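Local coordinates for phosphoglycerol transferase GacH (Streptococcus pyogenes MGAS5005, PDB 6DGM), which probably transfers glycerol phosphate onto the rhamnose polysaccharide of the streptococcal cell wall, through a metal-dependent extracellular domain related to lipoteichoic acid synthases, at residues A[218-223]-A[237-242]. Sequence-based numbering, arbitrary orientation.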
loop_
_atom_site.group_PDB
_atom_site.type_symbol
_atom_site.label_atom_id
_atom_site.label_comp_id
_atom_site.label_asym_id
_atom_site.label_seq_id
_atom_site.Cartn_x
_atom_site.Cartn_y
_atom_site.Cartn_z
ATOM N N GLU A 218 18.386 17.744 -17.389
ATOM C CA GLU A 218 17.838 19.014 -17.848
ATOM C C GLU A 218 16.943 18.839 -19.062
ATOM O O GLU A 218 16.067 19.681 -19.296
ATOM C CB GLU A 218 18.956 20.010 -18.153
ATOM C CG GLU A 218 19.866 19.612 -19.268
ATOM C CD GLU A 218 20.986 20.632 -19.443
ATOM O OE1 GLU A 218 22.072 20.255 -19.932
ATOM O OE2 GLU A 218 20.765 21.804 -19.065
ATOM N N GLU A 219 17.131 17.762 -19.826
ATOM C CA GLU A 219 16.288 17.522 -20.987
ATOM C C GLU A 219 14.851 17.182 -20.593
ATOM O O GLU A 219 13.950 17.285 -21.435
ATOM C CB GLU A 219 16.871 16.405 -21.854
ATOM C CG GLU A 219 17.070 15.071 -21.150
ATOM C CD GLU A 219 18.456 14.915 -20.506
ATOM O OE1 GLU A 219 19.082 15.935 -20.133
ATOM O OE2 GLU A 219 18.919 13.754 -20.372
ATOM N N ILE A 220 14.616 16.786 -19.350
ATOM C CA ILE A 220 13.254 16.522 -18.893
ATOM C C ILE A 220 12.625 17.843 -18.485
ATOM O O ILE A 220 13.081 18.494 -17.538
ATOM C CB ILE A 220 13.233 15.520 -17.731
ATOM C CG1 ILE A 220 13.705 14.149 -18.200
ATOM C CG2 ILE A 220 11.823 15.433 -17.125
ATOM C CD1 ILE A 220 13.862 13.184 -17.080
ATOM N N VAL A 221 11.592 18.251 -19.210
ATOM C CA VAL A 221 10.877 19.487 -18.922
ATOM C C VAL A 221 9.391 19.174 -19.022
ATOM O O VAL A 221 8.964 18.348 -19.833
ATOM C CB VAL A 221 11.260 20.646 -19.864
ATOM C CG1 VAL A 221 12.745 20.980 -19.724
ATOM C CG2 VAL A 221 10.920 20.320 -21.279
ATOM N N ALA A 222 8.605 19.830 -18.182
ATOM C CA ALA A 222 7.180 19.552 -18.114
ATOM C C ALA A 222 6.439 20.869 -17.976
ATOM O O ALA A 222 6.960 21.852 -17.435
ATOM C CB ALA A 222 6.838 18.613 -16.956
ATOM N N GLU A 223 5.231 20.896 -18.511
ATOM C CA GLU A 223 4.390 22.070 -18.372
ATOM C C GLU A 223 2.947 21.604 -18.329
ATOM O O GLU A 223 2.615 20.502 -18.772
ATOM C CB GLU A 223 4.602 23.067 -19.508
ATOM C CG GLU A 223 4.279 22.523 -20.875
ATOM C CD GLU A 223 4.578 23.519 -21.973
ATOM O OE1 GLU A 223 5.442 24.395 -21.759
ATOM O OE2 GLU A 223 3.944 23.427 -23.046
ATOM N N SER A 237 10.639 19.570 -11.754
ATOM C CA SER A 237 11.518 18.996 -10.740
ATOM C C SER A 237 11.027 17.621 -10.300
ATOM O O SER A 237 11.824 16.691 -10.121
ATOM C CB SER A 237 11.561 19.914 -9.510
ATOM O OG SER A 237 11.987 21.219 -9.858
ATOM N N TYR A 238 9.718 17.493 -10.079
ATOM C CA TYR A 238 9.136 16.208 -9.702
ATOM C C TYR A 238 9.353 15.157 -10.785
ATOM O O TYR A 238 9.696 14.007 -10.481
ATOM C CB TYR A 238 7.644 16.408 -9.443
ATOM C CG TYR A 238 6.858 15.131 -9.282
ATOM C CD1 TYR A 238 6.878 14.448 -8.084
ATOM C CD2 TYR A 238 6.097 14.628 -10.333
ATOM C CE1 TYR A 238 6.153 13.267 -7.941
ATOM C CE2 TYR A 238 5.365 13.470 -10.198
ATOM C CZ TYR A 238 5.410 12.789 -8.998
ATOM O OH TYR A 238 4.678 11.624 -8.860
ATOM N N ALA A 239 9.143 15.524 -12.062
ATOM C CA ALA A 239 9.327 14.562 -13.144
ATOM C C ALA A 239 10.779 14.093 -13.227
ATOM O O ALA A 239 11.044 12.908 -13.479
ATOM C CB ALA A 239 8.886 15.146 -14.486
ATOM N N ARG A 240 11.724 15.008 -13.030
ATOM C CA ARG A 240 13.132 14.636 -12.994
ATOM C C ARG A 240 13.397 13.644 -11.870
ATOM O O ARG A 240 14.082 12.637 -12.065
ATOM C CB ARG A 240 14.004 15.884 -12.845
ATOM C CG ARG A 240 14.031 16.725 -14.092
ATOM C CD ARG A 240 14.587 18.098 -13.811
ATOM N NE ARG A 240 14.682 18.855 -15.055
ATOM C CZ ARG A 240 14.933 20.152 -15.135
ATOM N NH1 ARG A 240 15.114 20.865 -14.034
ATOM N NH2 ARG A 240 14.978 20.734 -16.324
ATOM N N LEU A 241 12.862 13.920 -10.676
ATOM C CA LEU A 241 13.033 13.004 -9.551
ATOM C C LEU A 241 12.403 11.645 -9.836
ATOM O O LEU A 241 12.985 10.606 -9.501
ATOM C CB LEU A 241 12.460 13.640 -8.283
ATOM C CG LEU A 241 13.283 14.821 -7.756
ATOM C CD1 LEU A 241 12.512 15.545 -6.660
ATOM C CD2 LEU A 241 14.610 14.371 -7.197
ATOM N N LEU A 242 11.242 11.622 -10.494
ATOM C CA LEU A 242 10.643 10.342 -10.858
ATOM C C LEU A 242 11.569 9.530 -11.754
ATOM O O LEU A 242 11.605 8.292 -11.666
ATOM C CB LEU A 242 9.310 10.523 -11.574
ATOM C CG LEU A 242 8.079 10.830 -10.740
ATOM C CD1 LEU A 242 6.841 10.693 -11.640
ATOM C CD2 LEU A 242 7.921 9.954 -9.513
#
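Arg-240 sets its CG anti to its own carbonyl carbon (chi1 -71°), and from CG to NE its chain runs extended, which carries the guanidinium off helix 229-257 to the backbone of residues 218-223. Ile-220 has CG2 anti to its backbone N, and this methyl meets the helix. The guanidinium receives the Ile-220 carbonyl at its edge. NE lies 3.0 Å from Ile-220 O, in the plane of that carbonyl, with a bent N-H...O angle of 134°. The oxygen is tilted 28° out of the guanidinium plane. NH2 of Arg-240 adds a weak bond to the same Ile-220 O at 3.2 Å. Ile-220 O thus accepts from NE and, weakly, from NH2; NE also has a weak hydrogen bond to Pro-217 O. A second weak bond joins Arg-240 NH2 to Glu-218 O (3.3 Å), which approaches obliquely. NH1 donates a hydrogen bond to Ser-214 O. The contact belongs to the sulfatase-like domain of the alkaline phosphatase clan. It ties the turn leading into short strand 222-224 to helix 229-257, away from the manganese and glycerol phosphate site. That strand pairs antiparallel with strand 58-60. Apolar contacts lie beside the polar bonds. Ile-220 CB rests 3.9 Å from Arg-240 CG, the two side chains running past each other in opposite directions. Ile-220 CG2 reaches the methyl CB of Ala-239 at 4.0 Å. Val-221 CG1 lies 4.1 Å from Arg-240 NH2, at a slant to the guanidinium. Further along, Ala-222 N donates a hydrogen bond to Thr-236 OG1, which also lies on helix 229-257.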